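Local coordinates for protein succinyl-CoA ligase (ADP-forming) subunit alpha (Methanosaeta concilii, PDB 6HXI) that binds coenzyme A and combines, in one chain, a CoA-ligase family region with a region related to the C-terminal domain of citrate synthase, at residues Val83-Ala88 and Ala110-Gly115; Ile134-Ala139 and Glu198-Gly203; Ser92-Thr97 and Arg122-Thr127. All coordinates share one frame; numbering follows the deposited sequence.

Interaction 1. Residues Val83-Ala88 and Ala110-Gly115; sequences VMVNFA and AVIAEG. With COA (coenzyme A), chain G.
Ile-112 lies against Phe-87 just where two neighbouring parallel strands give way to loops, and its branches divide the work of the contact. CB, at the root of the side chain, lies 3.6 Å from Asn-86 O. CG1 closes further on that carbonyl and at the same time covers one face of the Phe-87 ring, 4.1 Å from the centroid, a CH-pi contact offset to the rim. CG2 meets the same rim near Phe-87 CD1 and CE1, while Ile-112 CD1, at the tip, only grazes Val-85 CG1. Phe-87 starts out from the backbone away from its neighbour, yet with CG beside its backbone N (chi1 -74°) the ring comes back to Ile-112, and CEP of coenzyme A lies at its edge.

Behind this packing are the edges of strands 83-86 and 108-111, joined by helix 93-102 into a beta-alpha-beta unit of a Rossmann-like sheet. Three parallel-sheet hydrogen bonds cross between them: Ala-110 N to Met-84 O, Asn-86 N to Ala-110 O (2.8 Å) and Ile-112 N to Asn-86 O (3.2 Å).

Beyond the last bridge a water takes over, donating to Asn-86 O and Ala-88 O and accepting from Ala-113 N. Asn-86 OD1 accepts from Ala-88 N (3.0 Å) in an Asx turn, its ND2 being held by Thr-96 and Thr-97. Ile-112 O receives N4P of coenzyme A at 2.9 Å, in a nearly straight bond of 172°.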
loop_
_atom_site.group_PDB
_atom_site.type_symbol
_atom_site.label_atom_id
_atom_site.label_comp_id
_atom_site.label_asym_id
_atom_site.label_seq_id
_atom_site.Cartn_x
_atom_site.Cartn_y
_atom_site.Cartn_z
ATOM N N VAL B 83 -28.291 -0.383 41.582
ATOM C CA VAL B 83 -27.910 1.017 41.657
ATOM C C VAL B 83 -27.514 1.537 40.274
ATOM O O VAL B 83 -26.781 0.850 39.570
ATOM C CB VAL B 83 -26.756 1.225 42.676
ATOM C CG1 VAL B 83 -26.298 2.682 42.706
ATOM C CG2 VAL B 83 -27.159 0.765 44.068
ATOM N N MET B 84 -27.958 2.768 39.913
ATOM C CA MET B 84 -27.457 3.459 38.732
ATOM C C MET B 84 -26.843 4.801 39.138
ATOM O O MET B 84 -27.511 5.615 39.777
ATOM C CB MET B 84 -28.502 3.659 37.624
ATOM C CG MET B 84 -27.859 4.236 36.354
ATOM S SD MET B 84 -28.938 4.334 34.922
ATOM C CE MET B 84 -29.468 6.071 34.991
ATOM N N VAL B 85 -25.555 5.029 38.760
ATOM C CA VAL B 85 -24.825 6.285 38.973
ATOM C C VAL B 85 -24.979 7.008 37.660
ATOM O O VAL B 85 -24.418 6.573 36.650
ATOM C CB VAL B 85 -23.347 6.067 39.398
ATOM C CG1 VAL B 85 -22.644 7.397 39.639
ATOM C CG2 VAL B 85 -23.247 5.161 40.639
ATOM N N ASN B 86 -25.854 8.044 37.639
ATOM C CA ASN B 86 -26.241 8.772 36.441
ATOM C C ASN B 86 -25.445 10.044 36.213
ATOM O O ASN B 86 -25.696 11.065 36.866
ATOM C CB ASN B 86 -27.760 9.039 36.462
ATOM C CG ASN B 86 -28.336 9.580 35.168
ATOM O OD1 ASN B 86 -27.640 9.777 34.189
ATOM N ND2 ASN B 86 -29.636 9.771 35.112
ATOM N N PHE B 87 -24.507 9.995 35.252
ATOM C CA PHE B 87 -23.683 11.149 34.861
ATOM C C PHE B 87 -24.196 11.848 33.612
ATOM O O PHE B 87 -23.442 12.572 32.980
ATOM C CB PHE B 87 -22.226 10.749 34.636
ATOM C CG PHE B 87 -21.456 10.482 35.895
ATOM C CD1 PHE B 87 -20.930 11.532 36.642
ATOM C CD2 PHE B 87 -21.155 9.181 36.282
ATOM C CE1 PHE B 87 -20.188 11.285 37.801
ATOM C CE2 PHE B 87 -20.409 8.938 37.439
ATOM C CZ PHE B 87 -19.963 9.997 38.212
ATOM N N ALA B 88 -25.474 11.663 33.260
ATOM C CA ALA B 88 -26.077 12.359 32.111
ATOM C C ALA B 88 -26.106 13.862 32.409
ATOM O O ALA B 88 -26.167 14.243 33.575
ATOM C CB ALA B 88 -27.496 11.851 31.886
ATOM N N ALA B 110 -28.614 7.793 41.440
ATOM C CA ALA B 110 -27.915 8.983 41.903
ATOM C C ALA B 110 -27.763 9.896 40.698
ATOM O O ALA B 110 -27.152 9.493 39.702
ATOM C CB ALA B 110 -26.543 8.606 42.463
ATOM N N VAL B 111 -28.387 11.075 40.751
ATOM C CA VAL B 111 -28.382 12.091 39.692
ATOM C C VAL B 111 -27.305 13.133 40.005
ATOM O O VAL B 111 -27.450 13.915 40.937
ATOM C CB VAL B 111 -29.785 12.732 39.464
ATOM C CG1 VAL B 111 -29.775 13.644 38.246
ATOM C CG2 VAL B 111 -30.871 11.667 39.319
ATOM N N ILE B 112 -26.242 13.151 39.215
ATOM C CA ILE B 112 -25.103 14.051 39.415
ATOM C C ILE B 112 -25.336 15.447 38.808
ATOM O O ILE B 112 -24.821 16.424 39.348
ATOM C CB ILE B 112 -23.774 13.409 38.872
ATOM C CG1 ILE B 112 -23.547 11.933 39.366
ATOM C CG2 ILE B 112 -22.539 14.273 39.121
ATOM C CD1 ILE B 112 -23.632 11.586 40.817
ATOM N N ALA B 113 -26.061 15.534 37.677
ATOM C CA ALA B 113 -26.246 16.790 36.958
ATOM C C ALA B 113 -26.776 17.931 37.780
ATOM O O ALA B 113 -27.668 17.765 38.605
ATOM C CB ALA B 113 -27.127 16.588 35.735
ATOM N N GLU B 114 -26.194 19.100 37.547
ATOM C CA GLU B 114 -26.575 20.371 38.119
ATOM C C GLU B 114 -27.350 21.099 37.007
ATOM O O GLU B 114 -27.002 20.960 35.823
ATOM C CB GLU B 114 -25.322 21.167 38.503
ATOM C CG GLU B 114 -25.661 22.411 39.326
ATOM C CD GLU B 114 -24.571 23.050 40.171
ATOM O OE1 GLU B 114 -24.892 23.507 41.294
ATOM O OE2 GLU B 114 -23.412 23.138 39.699
ATOM N N GLY B 115 -28.414 21.815 37.391
ATOM C CA GLY B 115 -29.247 22.584 36.477
ATOM C C GLY B 115 -30.454 21.856 35.926
ATOM O O GLY B 115 -30.906 22.167 34.820
HETATM N N1A COA G . -21.806 16.340 18.333
HETATM C C2A COA G . -22.961 16.653 18.932
HETATM N N3A COA G . -23.243 16.689 20.241
HETATM C C4A COA G . -22.191 16.293 20.974
HETATM C C5A COA G . -20.942 15.932 20.499
HETATM C C6A COA G . -20.747 15.998 19.105
HETATM N N6A COA G . -19.574 15.775 18.514
HETATM N N7A COA G . -20.135 15.485 21.533
HETATM C C8A COA G . -20.895 15.593 22.593
HETATM N N9A COA G . -22.155 16.070 22.331
HETATM C C1B COA G . -23.250 16.269 23.279
HETATM C C2B COA G . -23.656 15.042 24.085
HETATM O O2B COA G . -24.528 14.195 23.333
HETATM C C3B COA G . -24.367 15.709 25.266
HETATM O O3B COA G . -25.712 16.113 24.929
HETATM P P3B COA G . -26.885 16.265 25.999
HETATM O O7A COA G . -26.381 17.172 27.071
HETATM O O8A COA G . -28.046 16.812 25.248
HETATM O O9A COA G . -27.210 14.837 26.471
HETATM C C4B COA G . -23.621 17.037 25.447
HETATM O O4B COA G . -22.869 17.242 24.232
HETATM C C5B COA G . -22.708 17.109 26.644
HETATM O O5B COA G . -21.959 15.879 26.698
HETATM P P1A COA G . -21.691 15.105 28.113
HETATM O O1A COA G . -20.608 14.091 28.051
HETATM O O2A COA G . -22.977 14.578 28.730
HETATM O O3A COA G . -21.220 16.408 28.906
HETATM P P2A COA G . -20.520 16.833 30.271
HETATM O O4A COA G . -19.056 16.877 30.087
HETATM O O5A COA G . -21.063 18.210 30.578
HETATM O O6A COA G . -20.950 15.749 31.396
HETATM C CBP COA G . -21.770 15.949 33.685
HETATM C CCP COA G . -22.136 15.900 32.197
HETATM C CDP COA G . -23.069 16.077 34.492
HETATM C CEP COA G . -21.024 14.672 34.121
HETATM C CAP COA G . -20.858 17.182 33.931
HETATM O OAP COA G . -21.376 18.339 33.298
HETATM C C9P COA G . -20.525 17.508 35.381
HETATM O O9P COA G . -19.632 16.887 35.962
HETATM N N8P COA G . -21.235 18.491 35.958
HETATM C C7P COA G . -21.097 18.847 37.364
HETATM C C6P COA G . -22.357 18.568 38.135
HETATM C C5P COA G . -22.264 19.026 39.572
HETATM O O5P COA G . -21.555 19.981 39.884
HETATM N N4P COA G . -22.968 18.327 40.462
HETATM C C3P COA G . -22.901 18.574 41.896
HETATM C C2P COA G . -21.697 17.924 42.546
HETATM S S1P COA G . -21.916 18.175 44.330
HETATM O O HOH W 1 -26.925 13.393 36.064
#

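Interaction 2. Residues Ile134-Ala139 and Glu198-Gly203; sequences IVIGPA and EGVAIG. With COA (coenzyme A), chain G.
Ile-136 and Val-200 supply the apolar part of this meeting between two strand ends. CG2 of Ile-136 reaches Val-200 CG1 at 4.0 Å, the two side chains crossing at about a right angle, and the same methyl rests 3.4 Å from Ala-201 O. It gets there because CG2 is the branch opposite the backbone N, while CG1 is turned back beside it (chi1 -67°). Tyr-219 of helix 212-221 packs on Val-200, and Leu-8 on Ile-136.

Direct hydrogen bonds do not cross the contact; water carries the polar link. One molecule accepts from Gly-137 N and is placed to donate to Ile-202 O, though it has more acceptors in reach than protons. A second donates both to Pro-138 O (2.7 Å) and to Ile-202 O (2.8 Å). Ile-202 O is thus approached by two waters, the second bond being the firmer, and they relate it to the backbone on both sides of the cis peptide bond between Gly-137 and Pro-138.

Close backbone packing makes up the third kind. With no side chain at Gly-203, its CA comes directly against two carbonyl oxygens, 3.6 Å from Pro-138 O in a nearly straight CA-H...O contact and 3.3 Å from Ala-139 O in a more bent one. Gly-137 CA likewise lies 3.6 Å from Ile-202 O.

Strand 134-136 borders one sheet, and strand 196-201 belongs to another. Their C-terminal ends converge where Ala-139 C lies 3.5 Å from C3P of coenzyme A. Such a seam between two sheets, with the ligand at the strand ends, is consistent with the paired CoA-binding and ligase domains of succinyl-CoA ligase alpha subunits.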
loop_
_atom_site.group_PDB
_atom_site.type_symbol
_atom_site.label_atom_id
_atom_site.label_comp_id
_atom_site.label_asym_id
_atom_site.label_seq_id
_atom_site.Cartn_x
_atom_site.Cartn_y
_atom_site.Cartn_z
ATOM N N ILE B 134 -35.224 4.980 45.424
ATOM C CA ILE B 134 -34.515 6.146 45.975
ATOM C C ILE B 134 -33.824 6.955 44.883
ATOM O O ILE B 134 -33.151 6.375 44.029
ATOM C CB ILE B 134 -33.548 5.752 47.150
ATOM C CG1 ILE B 134 -34.346 5.260 48.388
ATOM C CG2 ILE B 134 -32.590 6.887 47.563
ATOM C CD1 ILE B 134 -34.380 3.741 48.531
ATOM N N VAL B 135 -33.998 8.285 44.907
ATOM C CA VAL B 135 -33.286 9.176 44.005
ATOM C C VAL B 135 -32.397 10.082 44.873
ATOM O O VAL B 135 -32.916 10.831 45.699
ATOM C CB VAL B 135 -34.167 9.988 43.001
ATOM C CG1 VAL B 135 -33.324 11.000 42.216
ATOM C CG2 VAL B 135 -34.893 9.067 42.041
ATOM N N ILE B 136 -31.076 9.968 44.715
ATOM C CA ILE B 136 -30.122 10.823 45.410
ATOM C C ILE B 136 -29.737 11.859 44.363
ATOM O O ILE B 136 -29.264 11.509 43.289
ATOM C CB ILE B 136 -28.893 10.070 46.019
ATOM C CG1 ILE B 136 -29.342 9.138 47.175
ATOM C CG2 ILE B 136 -27.844 11.050 46.532
ATOM C CD1 ILE B 136 -28.751 7.812 47.109
ATOM N N GLY B 137 -30.043 13.112 44.651
ATOM C CA GLY B 137 -29.801 14.222 43.748
ATOM C C GLY B 137 -31.097 14.839 43.272
ATOM O O GLY B 137 -32.139 14.605 43.890
ATOM N N PRO B 138 -31.093 15.673 42.211
ATOM C CA PRO B 138 -29.953 16.060 41.345
ATOM C C PRO B 138 -28.954 16.975 42.032
ATOM O O PRO B 138 -29.170 17.360 43.186
ATOM C CB PRO B 138 -30.636 16.767 40.146
ATOM C CG PRO B 138 -32.115 16.456 40.264
ATOM C CD PRO B 138 -32.352 16.283 41.738
ATOM N N ALA B 139 -27.873 17.339 41.311
ATOM C CA ALA B 139 -26.822 18.254 41.765
ATOM C C ALA B 139 -26.088 17.754 43.019
ATOM O O ALA B 139 -25.856 18.516 43.959
ATOM C CB ALA B 139 -27.390 19.669 41.964
ATOM N N GLU B 198 -22.052 5.719 57.067
ATOM C CA GLU B 198 -22.622 6.120 55.787
ATOM C C GLU B 198 -22.765 7.648 55.723
ATOM O O GLU B 198 -23.016 8.295 56.744
ATOM C CB GLU B 198 -24.002 5.453 55.635
ATOM C CG GLU B 198 -24.563 5.460 54.234
ATOM C CD GLU B 198 -25.816 4.625 54.090
ATOM O OE1 GLU B 198 -26.913 5.156 54.372
ATOM O OE2 GLU B 198 -25.705 3.437 53.704
ATOM N N GLY B 199 -22.642 8.195 54.527
ATOM C CA GLY B 199 -22.797 9.624 54.273
ATOM C C GLY B 199 -23.525 9.882 52.968
ATOM O O GLY B 199 -23.235 9.217 51.975
ATOM N N VAL B 200 -24.480 10.825 52.949
ATOM C CA VAL B 200 -25.248 11.136 51.729
ATOM C C VAL B 200 -25.382 12.653 51.536
ATOM O O VAL B 200 -25.660 13.366 52.500
ATOM C CB VAL B 200 -26.665 10.444 51.710
ATOM C CG1 VAL B 200 -27.525 10.924 50.534
ATOM C CG2 VAL B 200 -26.559 8.919 51.691
ATOM N N ALA B 201 -25.193 13.141 50.289
ATOM C CA ALA B 201 -25.453 14.533 49.978
ATOM C C ALA B 201 -26.738 14.514 49.107
ATOM O O ALA B 201 -26.769 13.832 48.074
ATOM C CB ALA B 201 -24.288 15.153 49.231
ATOM N N ILE B 202 -27.806 15.183 49.548
ATOM C CA ILE B 202 -29.069 15.161 48.788
ATOM C C ILE B 202 -29.084 16.158 47.597
ATOM O O ILE B 202 -30.029 16.141 46.800
ATOM C CB ILE B 202 -30.317 15.330 49.700
ATOM C CG1 ILE B 202 -30.315 16.689 50.445
ATOM C CG2 ILE B 202 -30.456 14.153 50.661
ATOM C CD1 ILE B 202 -31.731 17.295 50.678
ATOM N N GLY B 203 -28.036 16.987 47.486
ATOM C CA GLY B 203 -27.916 18.021 46.463
ATOM C C GLY B 203 -28.451 19.332 47.000
ATOM O O GLY B 203 -29.095 19.353 48.054
HETATM N N1A COA G . -21.806 16.340 18.333
HETATM C C2A COA G . -22.961 16.653 18.932
HETATM N N3A COA G . -23.243 16.689 20.241
HETATM C C4A COA G . -22.191 16.293 20.974
HETATM C C5A COA G . -20.942 15.932 20.499
HETATM C C6A COA G . -20.747 15.998 19.105
HETATM N N6A COA G . -19.574 15.775 18.514
HETATM N N7A COA G . -20.135 15.485 21.533
HETATM C C8A COA G . -20.895 15.593 22.593
HETATM N N9A COA G . -22.155 16.070 22.331
HETATM C C1B COA G . -23.250 16.269 23.279
HETATM C C2B COA G . -23.656 15.042 24.085
HETATM O O2B COA G . -24.528 14.195 23.333
HETATM C C3B COA G . -24.367 15.709 25.266
HETATM O O3B COA G . -25.712 16.113 24.929
HETATM P P3B COA G . -26.885 16.265 25.999
HETATM O O7A COA G . -26.381 17.172 27.071
HETATM O O8A COA G . -28.046 16.812 25.248
HETATM O O9A COA G . -27.210 14.837 26.471
HETATM C C4B COA G . -23.621 17.037 25.447
HETATM O O4B COA G . -22.869 17.242 24.232
HETATM C C5B COA G . -22.708 17.109 26.644
HETATM O O5B COA G . -21.959 15.879 26.698
HETATM P P1A COA G . -21.691 15.105 28.113
HETATM O O1A COA G . -20.608 14.091 28.051
HETATM O O2A COA G . -22.977 14.578 28.730
HETATM O O3A COA G . -21.220 16.408 28.906
HETATM P P2A COA G . -20.520 16.833 30.271
HETATM O O4A COA G . -19.056 16.877 30.087
HETATM O O5A COA G . -21.063 18.210 30.578
HETATM O O6A COA G . -20.950 15.749 31.396
HETATM C CBP COA G . -21.770 15.949 33.685
HETATM C CCP COA G . -22.136 15.900 32.197
HETATM C CDP COA G . -23.069 16.077 34.492
HETATM C CEP COA G . -21.024 14.672 34.121
HETATM C CAP COA G . -20.858 17.182 33.931
HETATM O OAP COA G . -21.376 18.339 33.298
HETATM C C9P COA G . -20.525 17.508 35.381
HETATM O O9P COA G . -19.632 16.887 35.962
HETATM N N8P COA G . -21.235 18.491 35.958
HETATM C C7P COA G . -21.097 18.847 37.364
HETATM C C6P COA G . -22.357 18.568 38.135
HETATM C C5P COA G . -22.264 19.026 39.572
HETATM O O5P COA G . -21.555 19.981 39.884
HETATM N N4P COA G . -22.968 18.327 40.462
HETATM C C3P COA G . -22.901 18.574 41.896
HETATM C C2P COA G . -21.697 17.924 42.546
HETATM S S1P COA G . -21.916 18.175 44.330
HETATM O O HOH W 2 -31.679 13.716 46.809
HETATM O O HOH W 3 -30.886 18.240 45.145
#

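Interaction 3. Residues Ser92-Thr97 and Arg122-Thr127; sequences SAFETT and RVMAAT. With COA (coenzyme A), chain G.
Phe-94 holds its ring out to the neighbouring helix with CG opposite the backbone N (chi1 -177°), and Met-124 answers with a chain that runs out extended and then bends at chi3 (-73°). The ring is met in two ways. Val-123 CG1 comes in at its edge, in the plane, 3.7 Å from CZ, whereas Met-124 CG approaches obliquely, 3.7 Å from CD1. The sulfur follows at 5.3 Å from the ring centroid, a Met-aromatic contact that is likewise oblique.

The same sulfur is pressed against Thr-97, where SD lies 3.6 Å from CB and 3.7 Å from CG2. The Thr-97 hydroxyl is engaged separately: OG1 donates to Ala-93 O at 2.7 Å, on the opposite face of that carbonyl from Thr-97 N, and it also accepts from Asn-86 ND2. Val-123 O is gripped in the same double fashion by the hydroxyl and backbone N of Thr-127. Leu-156 of the citrate lyase chain packs over Val-123, Ala-126 and Thr-127.

The axes of the short helical segments 93-97 and 122-127 come within 10.7 Å and run close to parallel, 15° from one another. At the start of helix 93-102, Ser-92 OG donates to O9A of coenzyme A at 2.7 Å, and Lys-479 of the second subunit joins it there. Two side-by-side helices on one face of a parallel part of the sheet, one beginning at a phosphate of the ligand, are consistent with a Rossmann-like CoA-binding domain.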
loop_
_atom_site.group_PDB
_atom_site.type_symbol
_atom_site.label_atom_id
_atom_site.label_comp_id
_atom_site.label_asym_id
_atom_site.label_seq_id
_atom_site.Cartn_x
_atom_site.Cartn_y
_atom_site.Cartn_z
ATOM N N SER B 92 -30.385 15.601 29.855
ATOM C CA SER B 92 -30.704 14.179 29.705
ATOM C C SER B 92 -31.000 13.437 31.006
ATOM O O SER B 92 -31.424 12.281 30.967
ATOM C CB SER B 92 -29.564 13.477 28.977
ATOM O OG SER B 92 -29.449 13.976 27.656
ATOM N N ALA B 93 -30.725 14.078 32.148
ATOM C CA ALA B 93 -30.889 13.514 33.485
ATOM C C ALA B 93 -32.289 12.974 33.742
ATOM O O ALA B 93 -32.402 11.856 34.244
ATOM C CB ALA B 93 -30.510 14.540 34.530
ATOM N N PHE B 94 -33.356 13.729 33.359
ATOM C CA PHE B 94 -34.729 13.274 33.572
ATOM C C PHE B 94 -35.072 11.995 32.825
ATOM O O PHE B 94 -35.478 11.023 33.452
ATOM C CB PHE B 94 -35.742 14.381 33.256
ATOM C CG PHE B 94 -37.196 14.033 33.506
ATOM C CD1 PHE B 94 -37.729 14.071 34.790
ATOM C CD2 PHE B 94 -38.048 13.724 32.448
ATOM C CE1 PHE B 94 -39.076 13.763 35.012
ATOM C CE2 PHE B 94 -39.394 13.426 32.671
ATOM C CZ PHE B 94 -39.901 13.451 33.949
ATOM N N GLU B 95 -34.933 12.000 31.494
ATOM C CA GLU B 95 -35.273 10.853 30.656
ATOM C C GLU B 95 -34.552 9.557 31.080
ATOM O O GLU B 95 -35.185 8.507 31.169
ATOM C CB GLU B 95 -34.994 11.165 29.174
ATOM C CG GLU B 95 -36.067 11.995 28.487
ATOM C CD GLU B 95 -36.387 11.628 27.041
ATOM O OE1 GLU B 95 -37.550 11.841 26.620
ATOM O OE2 GLU B 95 -35.488 11.099 26.341
ATOM N N THR B 96 -33.252 9.652 31.368
ATOM C CA THR B 96 -32.417 8.509 31.762
ATOM C C THR B 96 -32.767 8.015 33.181
ATOM O O THR B 96 -32.879 6.806 33.372
ATOM C CB THR B 96 -30.926 8.830 31.545
ATOM O OG1 THR B 96 -30.556 9.933 32.378
ATOM C CG2 THR B 96 -30.607 9.160 30.054
ATOM N N THR B 97 -33.011 8.923 34.137
ATOM C CA THR B 97 -33.421 8.531 35.503
ATOM C C THR B 97 -34.790 7.848 35.478
ATOM O O THR B 97 -34.971 6.810 36.118
ATOM C CB THR B 97 -33.441 9.724 36.462
ATOM O OG1 THR B 97 -32.157 10.351 36.448
ATOM C CG2 THR B 97 -33.808 9.314 37.881
ATOM N N ARG B 122 -39.214 17.118 40.906
ATOM C CA ARG B 122 -40.445 16.778 41.626
ATOM C C ARG B 122 -41.079 15.511 41.023
ATOM O O ARG B 122 -41.519 14.635 41.764
ATOM C CB ARG B 122 -41.457 17.922 41.553
ATOM C CG ARG B 122 -41.147 19.097 42.441
ATOM C CD ARG B 122 -42.364 19.989 42.617
ATOM N NE ARG B 122 -42.722 20.709 41.391
ATOM C CZ ARG B 122 -42.183 21.867 41.018
ATOM N NH1 ARG B 122 -42.576 22.456 39.897
ATOM N NH2 ARG B 122 -41.275 22.463 41.783
ATOM N N VAL B 123 -41.100 15.404 39.683
ATOM C CA VAL B 123 -41.644 14.216 38.984
ATOM C C VAL B 123 -40.766 12.969 39.265
ATOM O O VAL B 123 -41.321 11.892 39.453
ATOM C CB VAL B 123 -41.911 14.447 37.478
ATOM C CG1 VAL B 123 -42.285 13.140 36.773
ATOM C CG2 VAL B 123 -43.000 15.506 37.280
ATOM N N MET B 124 -39.429 13.134 39.366
ATOM C CA MET B 124 -38.522 12.023 39.684
ATOM C C MET B 124 -38.728 11.547 41.124
ATOM O O MET B 124 -38.833 10.343 41.353
ATOM C CB MET B 124 -37.052 12.405 39.437
ATOM C CG MET B 124 -36.737 12.567 37.968
ATOM S SD MET B 124 -34.989 12.768 37.570
ATOM C CE MET B 124 -34.685 14.413 38.128
ATOM N N ALA B 125 -38.812 12.507 42.081
ATOM C CA ALA B 125 -39.044 12.278 43.509
ATOM C C ALA B 125 -40.335 11.541 43.735
ATOM O O ALA B 125 -40.325 10.548 44.458
ATOM C CB ALA B 125 -39.059 13.600 44.274
ATOM N N ALA B 126 -41.447 12.004 43.099
ATOM C CA ALA B 126 -42.765 11.384 43.201
ATOM C C ALA B 126 -42.753 9.966 42.574
ATOM O O ALA B 126 -43.331 9.043 43.156
ATOM C CB ALA B 126 -43.794 12.255 42.516
ATOM N N THR B 127 -42.069 9.792 41.416
ATOM C CA THR B 127 -41.935 8.497 40.743
ATOM C C THR B 127 -41.208 7.530 41.677
ATOM O O THR B 127 -41.658 6.403 41.856
ATOM C CB THR B 127 -41.259 8.660 39.364
ATOM O OG1 THR B 127 -42.110 9.445 38.540
ATOM C CG2 THR B 127 -41.004 7.334 38.658
HETATM N N1A COA G . -21.806 16.340 18.333
HETATM C C2A COA G . -22.961 16.653 18.932
HETATM N N3A COA G . -23.243 16.689 20.241
HETATM C C4A COA G . -22.191 16.293 20.974
HETATM C C5A COA G . -20.942 15.932 20.499
HETATM C C6A COA G . -20.747 15.998 19.105
HETATM N N6A COA G . -19.574 15.775 18.514
HETATM N N7A COA G . -20.135 15.485 21.533
HETATM C C8A COA G . -20.895 15.593 22.593
HETATM N N9A COA G . -22.155 16.070 22.331
HETATM C C1B COA G . -23.250 16.269 23.279
HETATM C C2B COA G . -23.656 15.042 24.085
HETATM O O2B COA G . -24.528 14.195 23.333
HETATM C C3B COA G . -24.367 15.709 25.266
HETATM O O3B COA G . -25.712 16.113 24.929
HETATM P P3B COA G . -26.885 16.265 25.999
HETATM O O7A COA G . -26.381 17.172 27.071
HETATM O O8A COA G . -28.046 16.812 25.248
HETATM O O9A COA G . -27.210 14.837 26.471
HETATM C C4B COA G . -23.621 17.037 25.447
HETATM O O4B COA G . -22.869 17.242 24.232
HETATM C C5B COA G . -22.708 17.109 26.644
HETATM O O5B COA G . -21.959 15.879 26.698
HETATM P P1A COA G . -21.691 15.105 28.113
HETATM O O1A COA G . -20.608 14.091 28.051
HETATM O O2A COA G . -22.977 14.578 28.730
HETATM O O3A COA G . -21.220 16.408 28.906
HETATM P P2A COA G . -20.520 16.833 30.271
HETATM O O4A COA G . -19.056 16.877 30.087
HETATM O O5A COA G . -21.063 18.210 30.578
HETATM O O6A COA G . -20.950 15.749 31.396
HETATM C CBP COA G . -21.770 15.949 33.685
HETATM C CCP COA G . -22.136 15.900 32.197
HETATM C CDP COA G . -23.069 16.077 34.492
HETATM C CEP COA G . -21.024 14.672 34.121
HETATM C CAP COA G . -20.858 17.182 33.931
HETATM O OAP COA G . -21.376 18.339 33.298
HETATM C C9P COA G . -20.525 17.508 35.381
HETATM O O9P COA G . -19.632 16.887 35.962
HETATM N N8P COA G . -21.235 18.491 35.958
HETATM C C7P COA G . -21.097 18.847 37.364
HETATM C C6P COA G . -22.357 18.568 38.135
HETATM C C5P COA G . -22.264 19.026 39.572
HETATM O O5P COA G . -21.555 19.981 39.884
HETATM N N4P COA G . -22.968 18.327 40.462
HETATM C C3P COA G . -22.901 18.574 41.896
HETATM C C2P COA G . -21.697 17.924 42.546
HETATM S S1P COA G . -21.916 18.175 44.330
#

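In the fold
The touching residues of interactions 1 and 2 are all buried, whereas interaction 3 includes the partly exposed Phe-94 and Val-123; the citrate lyase chain packs on Glu-114 beside the first and more widely on helix 118-130 of the third. Strand 108-111 neighbours 134-136 in one sheet: Val-111 N and Ile-136 O lie 2.7 Å apart, a probable hydrogen bond. Helix 93-102 belongs to the beta-alpha-beta unit of interaction 1, and Met-124 CE touches Pro-138 CG of interaction 2. Chemistry follows place: direct backbone bonds within one sheet, waters and CA-H...O contacts between two, apolar and sulfur contacts between helices. All three reach coenzyme A, the first two along its pantetheine arm and the third at the phosphate carrying O9A.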